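Local coordinates for response regulator aspartate phosphatase H (Bacillus subtilis, PDB 3Q15), which dephosphorylates the sporulation phosphotransferase Spo0F and also acts on the competence regulator ComA, keeping competence and sporulation apart in time, at residues L259-L271 with A280-T292. Numbering follows the deposited sequence.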
loop_
_atom_site.group_PDB
_atom_site.type_symbol
_atom_site.label_atom_id
_atom_site.label_comp_id
_atom_site.label_asym_id
_atom_site.label_seq_id
_atom_site.Cartn_x
_atom_site.Cartn_y
_atom_site.Cartn_z
ATOM N N LEU A 259 -5.202 -13.855 -30.292
ATOM C CA LEU A 259 -5.870 -12.756 -29.603
ATOM C C LEU A 259 -7.315 -12.629 -30.066
ATOM O O LEU A 259 -8.103 -11.897 -29.475
ATOM C CB LEU A 259 -5.132 -11.438 -29.849
ATOM C CG LEU A 259 -3.761 -11.299 -29.190
ATOM C CD1 LEU A 259 -3.006 -10.120 -29.768
ATOM C CD2 LEU A 259 -3.906 -11.168 -27.679
ATOM N N LEU A 260 -7.657 -13.356 -31.121
ATOM C CA LEU A 260 -8.958 -13.218 -31.764
ATOM C C LEU A 260 -10.147 -13.436 -30.820
ATOM O O LEU A 260 -11.096 -12.650 -30.836
ATOM C CB LEU A 260 -9.050 -14.143 -32.978
ATOM C CG LEU A 260 -9.804 -13.595 -34.188
ATOM C CD1 LEU A 260 -9.271 -12.225 -34.574
ATOM C CD2 LEU A 260 -9.693 -14.556 -35.359
ATOM N N PRO A 261 -10.108 -14.505 -30.003
ATOM C CA PRO A 261 -11.236 -14.735 -29.092
ATOM C C PRO A 261 -11.527 -13.515 -28.220
ATOM O O PRO A 261 -12.675 -13.084 -28.136
ATOM C CB PRO A 261 -10.757 -15.908 -28.228
ATOM C CG PRO A 261 -9.801 -16.646 -29.102
ATOM C CD PRO A 261 -9.098 -15.577 -29.910
ATOM N N LYS A 262 -10.498 -12.962 -27.589
ATOM C CA LYS A 262 -10.677 -11.798 -26.733
ATOM C C LYS A 262 -11.118 -10.577 -27.535
ATOM O O LYS A 262 -11.972 -9.811 -27.093
ATOM C CB LYS A 262 -9.392 -11.493 -25.962
ATOM C CG LYS A 262 -9.454 -10.218 -25.138
ATOM C CD LYS A 262 -8.374 -10.193 -24.065
ATOM C CE LYS A 262 -7.004 -10.465 -24.651
ATOM N NZ LYS A 262 -5.966 -10.507 -23.585
ATOM N N VAL A 263 -10.534 -10.403 -28.717
ATOM C CA VAL A 263 -10.900 -9.293 -29.590
ATOM C C VAL A 263 -12.351 -9.409 -30.061
ATOM O O VAL A 263 -13.097 -8.434 -30.032
ATOM C CB VAL A 263 -9.963 -9.196 -30.815
ATOM C CG1 VAL A 263 -10.492 -8.181 -31.817
ATOM C CG2 VAL A 263 -8.556 -8.832 -30.379
ATOM N N LEU A 264 -12.752 -10.602 -30.486
ATOM C CA LEU A 264 -14.109 -10.804 -30.985
ATOM C C LEU A 264 -15.180 -10.725 -29.891
ATOM O O LEU A 264 -16.341 -10.429 -30.173
ATOM C CB LEU A 264 -14.211 -12.125 -31.751
ATOM C CG LEU A 264 -13.404 -12.187 -33.050
ATOM C CD1 LEU A 264 -13.526 -13.552 -33.713
ATOM C CD2 LEU A 264 -13.845 -11.087 -34.002
ATOM N N PHE A 265 -14.802 -10.986 -28.644
ATOM C CA PHE A 265 -15.762 -10.873 -27.551
ATOM C C PHE A 265 -16.047 -9.411 -27.215
ATOM O O PHE A 265 -17.189 -9.040 -26.946
ATOM C CB PHE A 265 -15.293 -11.620 -26.301
ATOM C CG PHE A 265 -16.146 -11.351 -25.092
ATOM C CD1 PHE A 265 -17.352 -12.008 -24.922
ATOM C CD2 PHE A 265 -15.752 -10.429 -24.135
ATOM C CE1 PHE A 265 -18.148 -11.758 -23.823
ATOM C CE2 PHE A 265 -16.546 -10.177 -23.026
ATOM C CZ PHE A 265 -17.746 -10.843 -22.873
ATOM N N GLY A 266 -15.004 -8.587 -27.223
ATOM C CA GLY A 266 -15.167 -7.162 -27.001
ATOM C C GLY A 266 -16.022 -6.555 -28.094
ATOM O O GLY A 266 -16.971 -5.818 -27.827
ATOM N N LEU A 267 -15.683 -6.880 -29.335
ATOM C CA LEU A 267 -16.436 -6.403 -30.482
ATOM C C LEU A 267 -17.905 -6.808 -30.370
ATOM O O LEU A 267 -18.799 -5.981 -30.544
ATOM C CB LEU A 267 -15.826 -6.944 -31.777
ATOM C CG LEU A 267 -16.431 -6.481 -33.105
ATOM C CD1 LEU A 267 -16.550 -4.964 -33.159
ATOM C CD2 LEU A 267 -15.605 -6.994 -34.274
ATOM N N SER A 268 -18.148 -8.079 -30.065
ATOM C CA SER A 268 -19.512 -8.599 -29.964
ATOM C C SER A 268 -20.308 -7.927 -28.848
ATOM O O SER A 268 -21.421 -7.451 -29.065
ATOM C CB SER A 268 -19.496 -10.116 -29.759
ATOM O OG SER A 268 -18.945 -10.776 -30.888
ATOM N N TRP A 269 -19.732 -7.892 -27.652
ATOM C CA TRP A 269 -20.391 -7.277 -26.509
ATOM C C TRP A 269 -20.745 -5.829 -26.825
ATOM O O TRP A 269 -21.864 -5.385 -26.575
ATOM C CB TRP A 269 -19.482 -7.333 -25.282
ATOM C CG TRP A 269 -20.160 -6.943 -24.005
ATOM C CD1 TRP A 269 -21.479 -7.111 -23.692
ATOM C CD2 TRP A 269 -19.556 -6.315 -22.868
ATOM N NE1 TRP A 269 -21.730 -6.632 -22.428
ATOM C CE2 TRP A 269 -20.567 -6.136 -21.902
ATOM C CE3 TRP A 269 -18.257 -5.887 -22.572
ATOM C CZ2 TRP A 269 -20.320 -5.547 -20.662
ATOM C CZ3 TRP A 269 -18.013 -5.302 -21.339
ATOM C CH2 TRP A 269 -19.041 -5.139 -20.400
ATOM N N THR A 270 -19.786 -5.096 -27.380
ATOM C CA THR A 270 -19.991 -3.692 -27.720
ATOM C C THR A 270 -21.114 -3.521 -28.732
ATOM O O THR A 270 -21.925 -2.605 -28.623
ATOM C CB THR A 270 -18.710 -3.052 -28.283
ATOM O OG1 THR A 270 -17.661 -3.157 -27.313
ATOM C CG2 THR A 270 -18.941 -1.588 -28.603
ATOM N N LEU A 271 -21.154 -4.409 -29.719
ATOM C CA LEU A 271 -22.186 -4.358 -30.738
ATOM C C LEU A 271 -23.560 -4.663 -30.146
ATOM O O LEU A 271 -24.558 -4.062 -30.539
ATOM C CB LEU A 271 -21.859 -5.319 -31.880
ATOM C CG LEU A 271 -20.730 -4.856 -32.801
ATOM C CD1 LEU A 271 -20.399 -5.908 -33.851
ATOM C CD2 LEU A 271 -21.097 -3.533 -33.457
ATOM N N ALA A 280 -23.462 -8.545 -34.342
ATOM C CA ALA A 280 -22.705 -9.141 -33.246
ATOM C C ALA A 280 -22.683 -10.662 -33.335
ATOM O O ALA A 280 -21.632 -11.282 -33.178
ATOM C CB ALA A 280 -23.267 -8.700 -31.906
ATOM N N PHE A 281 -23.843 -11.260 -33.589
ATOM C CA PHE A 281 -23.956 -12.714 -33.616
ATOM C C PHE A 281 -22.962 -13.331 -34.590
ATOM O O PHE A 281 -22.488 -14.449 -34.386
ATOM C CB PHE A 281 -25.383 -13.152 -33.954
ATOM C CG PHE A 281 -26.328 -13.083 -32.789
ATOM C CD1 PHE A 281 -26.005 -12.350 -31.660
ATOM C CD2 PHE A 281 -27.530 -13.766 -32.816
ATOM C CE1 PHE A 281 -26.868 -12.289 -30.586
ATOM C CE2 PHE A 281 -28.397 -13.709 -31.742
ATOM C CZ PHE A 281 -28.065 -12.969 -30.626
ATOM N N GLN A 282 -22.645 -12.592 -35.644
ATOM C CA GLN A 282 -21.670 -13.047 -36.622
ATOM C C GLN A 282 -20.297 -13.236 -35.985
ATOM O O GLN A 282 -19.647 -14.261 -36.185
ATOM C CB GLN A 282 -21.570 -12.049 -37.776
ATOM C CG GLN A 282 -20.321 -12.214 -38.621
ATOM C CD GLN A 282 -20.132 -11.075 -39.602
ATOM O OE1 GLN A 282 -19.042 -10.508 -39.710
ATOM N NE2 GLN A 282 -21.194 -10.735 -40.326
ATOM N N PHE A 283 -19.858 -12.242 -35.221
ATOM C CA PHE A 283 -18.537 -12.297 -34.609
ATOM C C PHE A 283 -18.525 -13.235 -33.407
ATOM O O PHE A 283 -17.480 -13.776 -33.047
ATOM C CB PHE A 283 -18.048 -10.893 -34.227
ATOM C CG PHE A 283 -17.885 -9.965 -35.404
ATOM C CD1 PHE A 283 -16.899 -10.191 -36.351
ATOM C CD2 PHE A 283 -18.720 -8.868 -35.564
ATOM C CE1 PHE A 283 -16.746 -9.344 -37.437
ATOM C CE2 PHE A 283 -18.571 -8.015 -36.647
ATOM C CZ PHE A 283 -17.583 -8.253 -37.584
ATOM N N ILE A 284 -19.687 -13.432 -32.795
ATOM C CA ILE A 284 -19.819 -14.392 -31.708
ATOM C C ILE A 284 -19.582 -15.813 -32.207
ATOM O O ILE A 284 -18.798 -16.562 -31.625
ATOM C CB ILE A 284 -21.209 -14.330 -31.059
ATOM C CG1 ILE A 284 -21.418 -12.979 -30.377
ATOM C CG2 ILE A 284 -21.370 -15.463 -30.059
ATOM C CD1 ILE A 284 -22.818 -12.786 -29.845
ATOM N N GLU A 285 -20.264 -16.183 -33.286
ATOM C CA GLU A 285 -20.079 -17.504 -33.873
ATOM C C GLU A 285 -18.651 -17.667 -34.377
ATOM O O GLU A 285 -18.090 -18.760 -34.333
ATOM C CB GLU A 285 -21.073 -17.745 -35.013
ATOM C CG GLU A 285 -22.520 -17.884 -34.565
ATOM C CD GLU A 285 -23.448 -18.279 -35.702
ATOM O OE1 GLU A 285 -24.565 -18.764 -35.420
ATOM O OE2 GLU A 285 -23.061 -18.104 -36.878
ATOM N N GLU A 286 -18.065 -16.573 -34.854
ATOM C CA GLU A 286 -16.698 -16.605 -35.356
ATOM C C GLU A 286 -15.715 -16.882 -34.226
ATOM O O GLU A 286 -14.774 -17.656 -34.390
ATOM C CB GLU A 286 -16.345 -15.288 -36.055
ATOM C CG GLU A 286 -14.928 -15.241 -36.610
ATOM C CD GLU A 286 -14.619 -13.941 -37.342
ATOM O OE1 GLU A 286 -13.433 -13.556 -37.382
ATOM O OE2 GLU A 286 -15.553 -13.309 -37.881
ATOM N N GLY A 287 -15.941 -16.250 -33.078
ATOM C CA GLY A 287 -15.077 -16.431 -31.924
ATOM C C GLY A 287 -15.165 -17.828 -31.335
ATOM O O GLY A 287 -14.171 -18.373 -30.857
ATOM N N LEU A 288 -16.362 -18.409 -31.363
ATOM C CA LEU A 288 -16.567 -19.761 -30.853
ATOM C C LEU A 288 -15.837 -20.808 -31.695
ATOM O O LEU A 288 -15.509 -21.888 -31.207
ATOM C CB LEU A 288 -18.062 -20.094 -30.778
ATOM C CG LEU A 288 -18.867 -19.396 -29.680
ATOM C CD1 LEU A 288 -20.357 -19.670 -29.835
ATOM C CD2 LEU A 288 -18.381 -19.837 -28.309
ATOM N N ASP A 289 -15.581 -20.484 -32.957
ATOM C CA ASP A 289 -14.916 -21.414 -33.866
ATOM C C ASP A 289 -13.397 -21.374 -33.730
ATOM O O ASP A 289 -12.706 -22.307 -34.136
ATOM C CB ASP A 289 -15.320 -21.128 -35.315
ATOM C CG ASP A 289 -16.746 -21.555 -35.618
ATOM O OD1 ASP A 289 -17.163 -21.465 -36.793
ATOM O OD2 ASP A 289 -17.448 -21.990 -34.680
ATOM N N HIS A 290 -12.882 -20.288 -33.162
ATOM C CA HIS A 290 -11.443 -20.125 -32.978
ATOM C C HIS A 290 -10.957 -20.725 -31.657
ATOM O O HIS A 290 -9.772 -21.016 -31.492
ATOM C CB HIS A 290 -11.061 -18.644 -33.047
ATOM C CG HIS A 290 -11.004 -18.099 -34.441
ATOM N ND1 HIS A 290 -12.068 -17.454 -35.036
ATOM C CD2 HIS A 290 -10.010 -18.109 -35.360
ATOM C CE1 HIS A 290 -11.729 -17.087 -36.258
ATOM N NE2 HIS A 290 -10.487 -17.472 -36.481
ATOM N N ILE A 291 -11.878 -20.903 -30.717
ATOM C CA ILE A 291 -11.522 -21.419 -29.396
ATOM C C ILE A 291 -11.070 -22.876 -29.459
ATOM O O ILE A 291 -11.699 -23.709 -30.114
ATOM C CB ILE A 291 -12.682 -21.254 -28.394
ATOM C CG1 ILE A 291 -12.956 -19.767 -28.156
ATOM C CG2 ILE A 291 -12.367 -21.954 -27.073
ATOM C CD1 ILE A 291 -14.111 -19.490 -27.218
ATOM N N THR A 292 -9.967 -23.170 -28.779
ATOM C CA THR A 292 -9.414 -24.519 -28.747
ATOM C C THR A 292 -9.568 -25.132 -27.358
ATOM O O THR A 292 -9.709 -24.417 -26.367
ATOM C CB THR A 292 -7.924 -24.522 -29.144
ATOM O OG1 THR A 292 -7.186 -23.680 -28.250
ATOM C CG2 THR A 292 -7.747 -24.009 -30.561
#
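Phe283 and Leu264 lock the two antiparallel helices of the predicted fifth TPR repeat together, each acting as a knob in a hole of the other helix. The side chain of Phe283 sits among Leu264, Leu267, Ser268 and Leu271, Ser268 OG touching its CB and the leucines its ring. Leu267 CD2 lies over one face almost exactly at the ring centre, a CH-pi contact of 3.7 Å to the Phe283 centroid; with chi1 at -176°, CG of Leu267 swings anti to the backbone N and carries that methyl onto the ring. Leu271 CD1 comes within 3.8 Å of Phe283 CD2, and Leu264 CD2 meets Phe283 CD1, both methyls lying oblique to the ring. Leu264 in turn enters the hole formed by Phe283, Glu286, Gly287 and His290, where its CD1 methyl rests 3.6 Å from Glu286 CG. Gly287 has no side chain at this point, and Leu264 CD1 reaches its backbone N at 3.7 Å. The chain of Glu286 runs extended past Leu264 CD1, and its OE1, also close to that methyl, forms a salt bridge with Arg253 of the preceding helix 238-255.

Ser268 occupies the close approach near Ala280, where the CA atoms of the two residues are 4.6 Å apart. Its hydroxyl turns back to its own helix, donating to Leu264 O at 2.7 Å, and its CB and OG both lie against Ile284 CG1. Toward the other end, Leu260 CD2 lies over a face of the His290 ring, offset toward the rim near NE2, in a second CH-pi contact; His290 ND1 donates to Glu286 O from above the carbonyl plane.

No hydrogen bond crosses between the segments, and axes 8.4 Å apart at 157° give the close helical hairpin of a TPR unit. Cohesion therefore rests on interlocked apolar side chains and CH-pi contacts, while the Ser268 hydroxyl and His290 ND1 bond to carbonyls of their own helices.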